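Prolyl-tRNA synthetase (Naegleria fowleri, PDB 6UYH) probably attaches proline to its cognate tRNA in an ATP-dependent reaction, and binds the inhibitor halofuginone together with the ATP analogue AMPPNP. Local coordinates at residues T222-Q235 against D464-C477. Residues are numbered along the deposited sequence; the frame is centred on the assembly and turned at random.
Sequences TVETFIATNGRAVQ and DANTGLTGAAKSLC. With EDO (1,2-ethanediol), chain P.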
ATOM      1  N   THR A 222       0.613 -17.535  18.066  1.00 20.36           N
ATOM      2  CA  THR A 222       1.207 -16.211  18.192  1.00 22.23           C
ATOM      3  C   THR A 222       2.723 -16.336  18.159  1.00 17.92           C
ATOM      4  O   THR A 222       3.273 -17.389  18.479  1.00 20.52           O
ATOM      5  CB  THR A 222       0.748 -15.533  19.510  1.00 20.23           C
ATOM      6  OG1 THR A 222       1.372 -14.256  19.655  1.00 26.60           O
ATOM      7  CG2 THR A 222       1.097 -16.396  20.720  1.00 20.07           C
ATOM      8  N   VAL A 223       3.399 -15.263  17.745  1.00 18.91           N
ATOM      9  CA  VAL A 223       4.822 -15.088  18.030  1.00 19.76           C
ATOM     10  C   VAL A 223       4.935 -14.031  19.124  1.00 20.02           C
ATOM     11  O   VAL A 223       4.514 -12.882  18.940  1.00 22.89           O
ATOM     12  CB  VAL A 223       5.638 -14.705  16.783  1.00 18.17           C
ATOM     13  CG1 VAL A 223       5.854 -15.939  15.902  1.00 18.11           C
ATOM     14  CG2 VAL A 223       4.949 -13.592  15.969  1.00 20.59           C
ATOM     15  N   GLU A 224       5.460 -14.432  20.273  1.00 19.54           N
ATOM     16  CA  GLU A 224       5.661 -13.516  21.389  1.00 20.66           C
ATOM     17  C   GLU A 224       7.048 -12.902  21.316  1.00 18.42           C
ATOM     18  O   GLU A 224       8.021 -13.585  20.985  1.00 21.13           O
ATOM     19  CB  GLU A 224       5.490 -14.243  22.718  1.00 21.55           C
ATOM     20  CG  GLU A 224       4.061 -14.717  22.949  1.00 33.02           C
ATOM     21  CD  GLU A 224       3.088 -13.560  23.029  1.00 28.08           C
ATOM     22  OE1 GLU A 224       3.260 -12.711  23.934  1.00 26.20           O
ATOM     23  OE2 GLU A 224       2.176 -13.484  22.175  1.00 25.90           O
ATOM     24  N   THR A 225       7.129 -11.605  21.618  1.00 20.60           N
ATOM     25  CA  THR A 225       8.390 -10.879  21.695  1.00 20.84           C
ATOM     26  C   THR A 225       8.505 -10.265  23.080  1.00 20.46           C
ATOM     27  O   THR A 225       7.540 -10.243  23.853  1.00 21.65           O
ATOM     28  CB  THR A 225       8.498  -9.786  20.621  1.00 21.01           C
ATOM     29  OG1 THR A 225       7.473  -8.812  20.824  1.00 22.43           O
ATOM     30  CG2 THR A 225       8.353 -10.377  19.200  1.00 19.81           C
ATOM     31  N   PHE A 226       9.700  -9.775  23.405  1.00 19.11           N
ATOM     32  CA  PHE A 226      10.001  -9.399  24.782  1.00 23.33           C
ATOM     33  C   PHE A 226      10.766  -8.087  24.839  1.00 24.89           C
ATOM     34  O   PHE A 226      11.778  -7.922  24.150  1.00 23.80           O
ATOM     35  CB  PHE A 226      10.816 -10.493  25.473  1.00 24.20           C
ATOM     36  CG  PHE A 226      11.174 -10.182  26.898  1.00 26.77           C
ATOM     37  CD1 PHE A 226      10.186 -10.074  27.876  1.00 23.45           C
ATOM     38  CD2 PHE A 226      12.502 -10.030  27.274  1.00 29.14           C
ATOM     39  CE1 PHE A 226      10.526  -9.809  29.211  1.00 27.38           C
ATOM     40  CE2 PHE A 226      12.844  -9.775  28.615  1.00 28.73           C
ATOM     41  CZ  PHE A 226      11.842  -9.665  29.572  1.00 26.51           C
ATOM     42  N   ILE A 227      10.300  -7.174  25.690  1.00 21.99           N
ATOM     43  CA  ILE A 227      10.955  -5.884  25.896  1.00 23.88           C
ATOM     44  C   ILE A 227      11.710  -5.969  27.221  1.00 18.30           C
ATOM     45  O   ILE A 227      11.115  -5.875  28.293  1.00 22.09           O
ATOM     46  CB  ILE A 227       9.952  -4.727  25.887  1.00 20.12           C
ATOM     47  CG1 ILE A 227       9.036  -4.825  24.653  1.00 20.02           C
ATOM     48  CG2 ILE A 227      10.699  -3.366  25.923  1.00 20.70           C
ATOM     49  CD1 ILE A 227       9.759  -4.922  23.298  1.00 22.13           C
ATOM     50  N   ALA A 228      13.039  -6.103  27.146  1.00 19.35           N
ATOM     51  CA  ALA A 228      13.841  -6.326  28.350  1.00 24.32           C
ATOM     52  C   ALA A 228      13.834  -5.131  29.299  1.00 25.04           C
ATOM     53  O   ALA A 228      13.938  -5.317  30.517  1.00 27.35           O
ATOM     54  CB  ALA A 228      15.281  -6.671  27.964  1.00 28.47           C
ATOM     55  N   THR A 229      13.743  -3.900  28.775  1.00 20.30           N
ATOM     56  CA  THR A 229      13.901  -2.729  29.638  1.00 21.05           C
ATOM     57  C   THR A 229      12.855  -2.706  30.749  1.00 23.51           C
ATOM     58  O   THR A 229      13.185  -2.490  31.919  1.00 25.84           O
ATOM     59  CB  THR A 229      13.840  -1.437  28.817  1.00 22.21           C
ATOM     60  OG1 THR A 229      14.973  -1.382  27.942  1.00 27.65           O
ATOM     61  CG2 THR A 229      13.899  -0.212  29.751  1.00 21.39           C
ATOM     62  N   ASN A 230      11.586  -2.941  30.412  1.00 22.21           N
ATOM     63  CA  ASN A 230      10.551  -2.971  31.439  1.00 25.03           C
ATOM     64  C   ASN A 230       9.939  -4.354  31.623  1.00 27.50           C
ATOM     65  O   ASN A 230       8.920  -4.482  32.310  1.00 28.79           O
ATOM     66  CB  ASN A 230       9.462  -1.928  31.154  1.00 27.42           C
ATOM     67  CG  ASN A 230       8.814  -2.093  29.797  1.00 27.00           C
ATOM     68  OD1 ASN A 230       9.151  -2.994  29.032  1.00 26.90           O
ATOM     69  ND2 ASN A 230       7.861  -1.210  29.492  1.00 33.49           N
ATOM     70  N   GLY A 231      10.556  -5.392  31.062  1.00 24.33           N
ATOM     71  CA  GLY A 231      10.129  -6.764  31.333  1.00 21.74           C
ATOM     72  C   GLY A 231       8.734  -7.097  30.850  1.00 28.51           C
ATOM     73  O   GLY A 231       7.975  -7.771  31.565  1.00 31.21           O
ATOM     74  N   ARG A 232       8.381  -6.660  29.640  1.00 24.55           N
ATOM     75  CA  ARG A 232       7.036  -6.813  29.107  1.00 25.53           C
ATOM     76  C   ARG A 232       7.066  -7.547  27.781  1.00 26.86           C
ATOM     77  O   ARG A 232       7.900  -7.260  26.919  1.00 28.62           O
ATOM     78  CB  ARG A 232       6.354  -5.466  28.903  1.00 22.57           C
ATOM     79  CG  ARG A 232       6.143  -4.753  30.193  1.00 35.21           C
ATOM     80  CD  ARG A 232       5.272  -3.529  30.072  1.00 31.29           C
ATOM     81  NE  ARG A 232       5.120  -3.003  31.422  1.00 29.01           N
ATOM     82  CZ  ARG A 232       4.057  -3.198  32.193  1.00 29.52           C
ATOM     83  NH1 ARG A 232       3.011  -3.882  31.731  1.00 26.38           N
ATOM     84  NH2 ARG A 232       4.047  -2.694  33.420  1.00 24.93           N
ATOM     85  N   ALA A 233       6.136  -8.478  27.621  1.00 22.50           N
ATOM     86  CA  ALA A 233       5.968  -9.155  26.352  1.00 19.22           C
ATOM     87  C   ALA A 233       5.123  -8.301  25.414  1.00 22.01           C
ATOM     88  O   ALA A 233       4.329  -7.456  25.848  1.00 23.90           O
ATOM     89  CB  ALA A 233       5.313 -10.519  26.565  1.00 19.74           C
ATOM     90  N   VAL A 234       5.310  -8.519  24.115  1.00 21.00           N
ATOM     91  CA  VAL A 234       4.486  -7.906  23.080  1.00 18.38           C
ATOM     92  C   VAL A 234       4.005  -9.015  22.153  1.00 21.77           C
ATOM     93  O   VAL A 234       4.819  -9.759  21.593  1.00 21.50           O
ATOM     94  CB  VAL A 234       5.248  -6.829  22.286  1.00 18.28           C
ATOM     95  CG1 VAL A 234       4.410  -6.338  21.100  1.00 17.59           C
ATOM     96  CG2 VAL A 234       5.640  -5.669  23.186  1.00 24.31           C
ATOM     97  N   GLN A 235       2.687  -9.117  21.983  1.00 21.40           N
ATOM     98  CA  GLN A 235       2.111 -10.064  21.037  1.00 21.45           C
ATOM     99  C   GLN A 235       2.446  -9.605  19.623  1.00 23.42           C
ATOM    100  O   GLN A 235       1.945  -8.572  19.159  1.00 21.78           O
ATOM    101  CB  GLN A 235       0.605 -10.170  21.273  1.00 22.77           C
ATOM    102  CG  GLN A 235       0.220 -10.964  22.535  1.00 35.86           C
ATOM    103  CD  GLN A 235       0.660 -10.301  23.853  1.00 49.58           C
ATOM    104  OE1 GLN A 235       0.253  -9.180  24.166  1.00 67.00           O
ATOM    105  NE2 GLN A 235       1.491 -11.000  24.624  1.00 27.20           N
ATOM    106  N   ASP A 464       5.706   3.176  33.342  1.00 28.53           N
ATOM    107  CA  ASP A 464       4.736   2.197  32.866  1.00 29.08           C
ATOM    108  C   ASP A 464       3.320   2.579  33.280  1.00 28.64           C
ATOM    109  O   ASP A 464       2.381   2.455  32.486  1.00 33.11           O
ATOM    110  CB  ASP A 464       5.083   0.802  33.391  1.00 30.11           C
ATOM    111  CG  ASP A 464       6.235   0.155  32.632  1.00 33.62           C
ATOM    112  OD1 ASP A 464       6.855   0.821  31.758  1.00 30.77           O
ATOM    113  OD2 ASP A 464       6.514  -1.028  32.922  1.00 34.21           O
ATOM    114  N   ALA A 465       3.143   3.032  34.518  1.00 29.67           N
ATOM    115  CA  ALA A 465       1.816   3.455  34.954  1.00 38.16           C
ATOM    116  C   ALA A 465       1.305   4.617  34.105  1.00 41.67           C
ATOM    117  O   ALA A 465       0.117   4.671  33.772  1.00 41.03           O
ATOM    118  CB  ALA A 465       1.842   3.830  36.433  1.00 40.94           C
ATOM    119  N   ASN A 466       2.197   5.542  33.728  1.00 33.47           N
ATOM    120  CA  ASN A 466       1.815   6.657  32.863  1.00 36.31           C
ATOM    121  C   ASN A 466       1.451   6.197  31.455  1.00 44.89           C
ATOM    122  O   ASN A 466       0.607   6.819  30.799  1.00 51.93           O
ATOM    123  CB  ASN A 466       2.949   7.679  32.781  1.00 41.70           C
ATOM    124  CG  ASN A 466       3.190   8.397  34.091  1.00 45.86           C
ATOM    125  OD1 ASN A 466       2.440   8.232  35.052  1.00 44.16           O
ATOM    126  ND2 ASN A 466       4.240   9.217  34.130  1.00 49.96           N
ATOM    127  N   THR A 467       2.091   5.138  30.963  1.00 37.84           N
ATOM    128  CA  THR A 467       1.791   4.553  29.662  1.00 34.63           C
ATOM    129  C   THR A 467       0.494   3.734  29.687  1.00 37.06           C
ATOM    130  O   THR A 467       0.141   3.096  28.687  1.00 40.62           O
ATOM    131  CB  THR A 467       2.993   3.706  29.201  1.00 35.59           C
ATOM    132  OG1 THR A 467       4.180   4.505  29.274  1.00 45.86           O
ATOM    133  CG2 THR A 467       2.860   3.222  27.758  1.00 36.16           C
ATOM    134  N   GLY A 468      -0.238   3.770  30.798  1.00 41.42           N
ATOM    135  CA  GLY A 468      -1.483   3.040  30.917  1.00 39.93           C
ATOM    136  C   GLY A 468      -1.329   1.553  31.125  1.00 37.45           C
ATOM    137  O   GLY A 468      -2.303   0.811  30.955  1.00 32.18           O
ATOM    138  N   LEU A 469      -0.138   1.090  31.485  1.00 27.41           N
ATOM    139  CA  LEU A 469       0.112  -0.336  31.621  1.00 25.38           C
ATOM    140  C   LEU A 469      -0.249  -0.816  33.027  1.00 27.60           C
ATOM    141  O   LEU A 469      -0.504  -0.031  33.936  1.00 29.19           O
ATOM    142  CB  LEU A 469       1.574  -0.638  31.294  1.00 29.71           C
ATOM    143  CG  LEU A 469       2.035  -0.095  29.936  1.00 28.50           C
ATOM    144  CD1 LEU A 469       3.549  -0.176  29.791  1.00 27.29           C
ATOM    145  CD2 LEU A 469       1.353  -0.844  28.790  1.00 29.01           C
ATOM    146  N   THR A 470      -0.271  -2.134  33.195  1.00 28.96           N
ATOM    147  CA  THR A 470      -0.551  -2.740  34.485  1.00 34.27           C
ATOM    148  C   THR A 470       0.589  -3.671  34.879  1.00 27.89           C
ATOM    149  O   THR A 470       1.326  -4.187  34.033  1.00 26.08           O
ATOM    150  CB  THR A 470      -1.876  -3.519  34.470  1.00 39.98           C
ATOM    151  OG1 THR A 470      -2.132  -4.040  35.776  1.00 43.92           O
ATOM    152  CG2 THR A 470      -1.806  -4.673  33.494  1.00 40.07           C
ATOM    153  N   GLY A 471       0.733  -3.871  36.187  1.00 27.80           N
ATOM    154  CA  GLY A 471       1.655  -4.866  36.676  1.00 30.16           C
ATOM    155  C   GLY A 471       1.113  -6.272  36.677  1.00 28.59           C
ATOM    156  O   GLY A 471       1.836  -7.204  37.033  1.00 29.65           O
ATOM    157  N   ALA A 472      -0.145  -6.455  36.280  1.00 26.34           N
ATOM    158  CA  ALA A 472      -0.747  -7.780  36.274  1.00 28.83           C
ATOM    159  C   ALA A 472      -0.072  -8.678  35.247  1.00 25.44           C
ATOM    160  O   ALA A 472       0.358  -8.233  34.180  1.00 26.73           O
ATOM    161  CB  ALA A 472      -2.239  -7.692  35.966  1.00 32.00           C
ATOM    162  N   ALA A 473       0.011  -9.961  35.577  1.00 23.44           N
ATOM    163  CA  ALA A 473       0.519 -10.956  34.647  1.00 23.01           C
ATOM    164  C   ALA A 473      -0.641 -11.504  33.836  1.00 29.59           C
ATOM    165  O   ALA A 473      -1.711 -11.791  34.378  1.00 36.74           O
ATOM    166  CB  ALA A 473       1.215 -12.100  35.389  1.00 28.54           C
ATOM    167  N   LYS A 474      -0.431 -11.662  32.534  1.00 26.30           N
ATOM    168  CA  LYS A 474      -1.440 -12.330  31.728  1.00 28.34           C
ATOM    169  C   LYS A 474      -0.792 -13.473  30.965  1.00 24.73           C
ATOM    170  O   LYS A 474       0.433 -13.605  30.918  1.00 21.07           O
ATOM    171  CB  LYS A 474      -2.145 -11.360  30.783  1.00 33.64           C
ATOM    172  CG  LYS A 474      -1.289 -10.811  29.694  1.00 30.83           C
ATOM    173  CD  LYS A 474      -2.089  -9.772  28.907  1.00 48.52           C
ATOM    174  CE  LYS A 474      -2.319 -10.179  27.462  1.00 49.80           C
ATOM    175  NZ  LYS A 474      -3.411  -9.360  26.861  1.00 48.36           N
ATOM    176  N   SER A 475      -1.626 -14.340  30.404  1.00 21.42           N
ATOM    177  CA  SER A 475      -1.078 -15.439  29.634  1.00 20.22           C
ATOM    178  C   SER A 475      -0.508 -14.882  28.339  1.00 24.93           C
ATOM    179  O   SER A 475      -1.117 -14.023  27.690  1.00 26.58           O
ATOM    180  CB  SER A 475      -2.137 -16.503  29.348  1.00 26.61           C
ATOM    181  OG  SER A 475      -3.074 -16.015  28.423  1.00 32.40           O
ATOM    182  N   LEU A 476       0.691 -15.327  27.999  1.00 21.94           N
ATOM    183  CA  LEU A 476       1.335 -14.902  26.765  1.00 21.98           C
ATOM    184  C   LEU A 476       1.150 -15.965  25.688  1.00 23.53           C
ATOM    185  O   LEU A 476       0.553 -15.703  24.641  1.00 24.19           O
ATOM    186  CB  LEU A 476       2.813 -14.604  27.047  1.00 22.18           C
ATOM    187  CG  LEU A 476       3.001 -13.616  28.211  1.00 20.48           C
ATOM    188  CD1 LEU A 476       4.491 -13.421  28.524  1.00 23.90           C
ATOM    189  CD2 LEU A 476       2.294 -12.275  27.941  1.00 22.02           C
ATOM    190  N   CYS A 477       1.571 -17.194  25.970  1.00 23.41           N
ATOM    191  CA  CYS A 477       1.278 -18.311  25.085  1.00 24.48           C
ATOM    192  C   CYS A 477       1.592 -19.594  25.831  1.00 21.31           C
ATOM    193  O   CYS A 477       2.283 -19.589  26.851  1.00 19.57           O
ATOM    194  CB  CYS A 477       2.095 -18.245  23.799  1.00 22.92           C
ATOM    195  SG  CYS A 477       3.853 -18.510  24.073  1.00 24.92           S
TER
HETATM  196  C1  EDO P 614      -6.725  -7.273  29.817  1.00 63.27           C
HETATM  197  O1  EDO P 614      -6.708  -5.849  29.696  1.00 67.20           O
HETATM  198  C2  EDO P 614      -6.081  -7.870  28.577  1.00 61.38           C
HETATM  199  O2  EDO P 614      -4.816  -7.233  28.373  1.00 60.08           O
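Arg232, on the beta hairpin 222-235 of the class II synthetase core, meets the C-terminal end of helix 462-466 and the loop after it in a buried contact, polar at Arg232 and largely apolar around Leu476. Its chain is extended from CG to NE (chi3 177°), which carries the guanidinium away from the strand to two acceptors. Arg232 NE and NH2 grip Asp464 side-on in a salt bridge to one oxygen, with Arg232 NE 2.8 Å from Asp464 OD2; both come from above the carboxylate plane, and the two flat groups stand 77° apart. At the end of the guanidinium, Arg232 NH1 and NH2 converge on Thr470 O, the NH1 bond being the shorter at 2.9 Å. Leu469 CB lies over one face of the Arg232 guanidinium, 3.6 Å from Arg232 NH1. The other carboxylate oxygen, Asp464 OD1, takes a nearly straight bond of 3.2 Å from Asn230 ND2, which also bonds Tyr513 OH.

Further along, Leu476 packs its two methyls against strand 232-235: CD1 meets Ala233 CB at 3.6 Å, and CD2 approaches Gln235 NE2. That amide is held by Glu224 OE1, 2.6 Å from Gln235 NE2, while the backbone O of Gln235 hydrogen-bonds the O2' of AMPPNP. The Arg232 end of the contact thus joins a hairpin turn with a G1 bulge, formed by Gly231 and Arg232 opposite Ile227, to a helix end closed by a Schellman motif with Gly468 at C-prime.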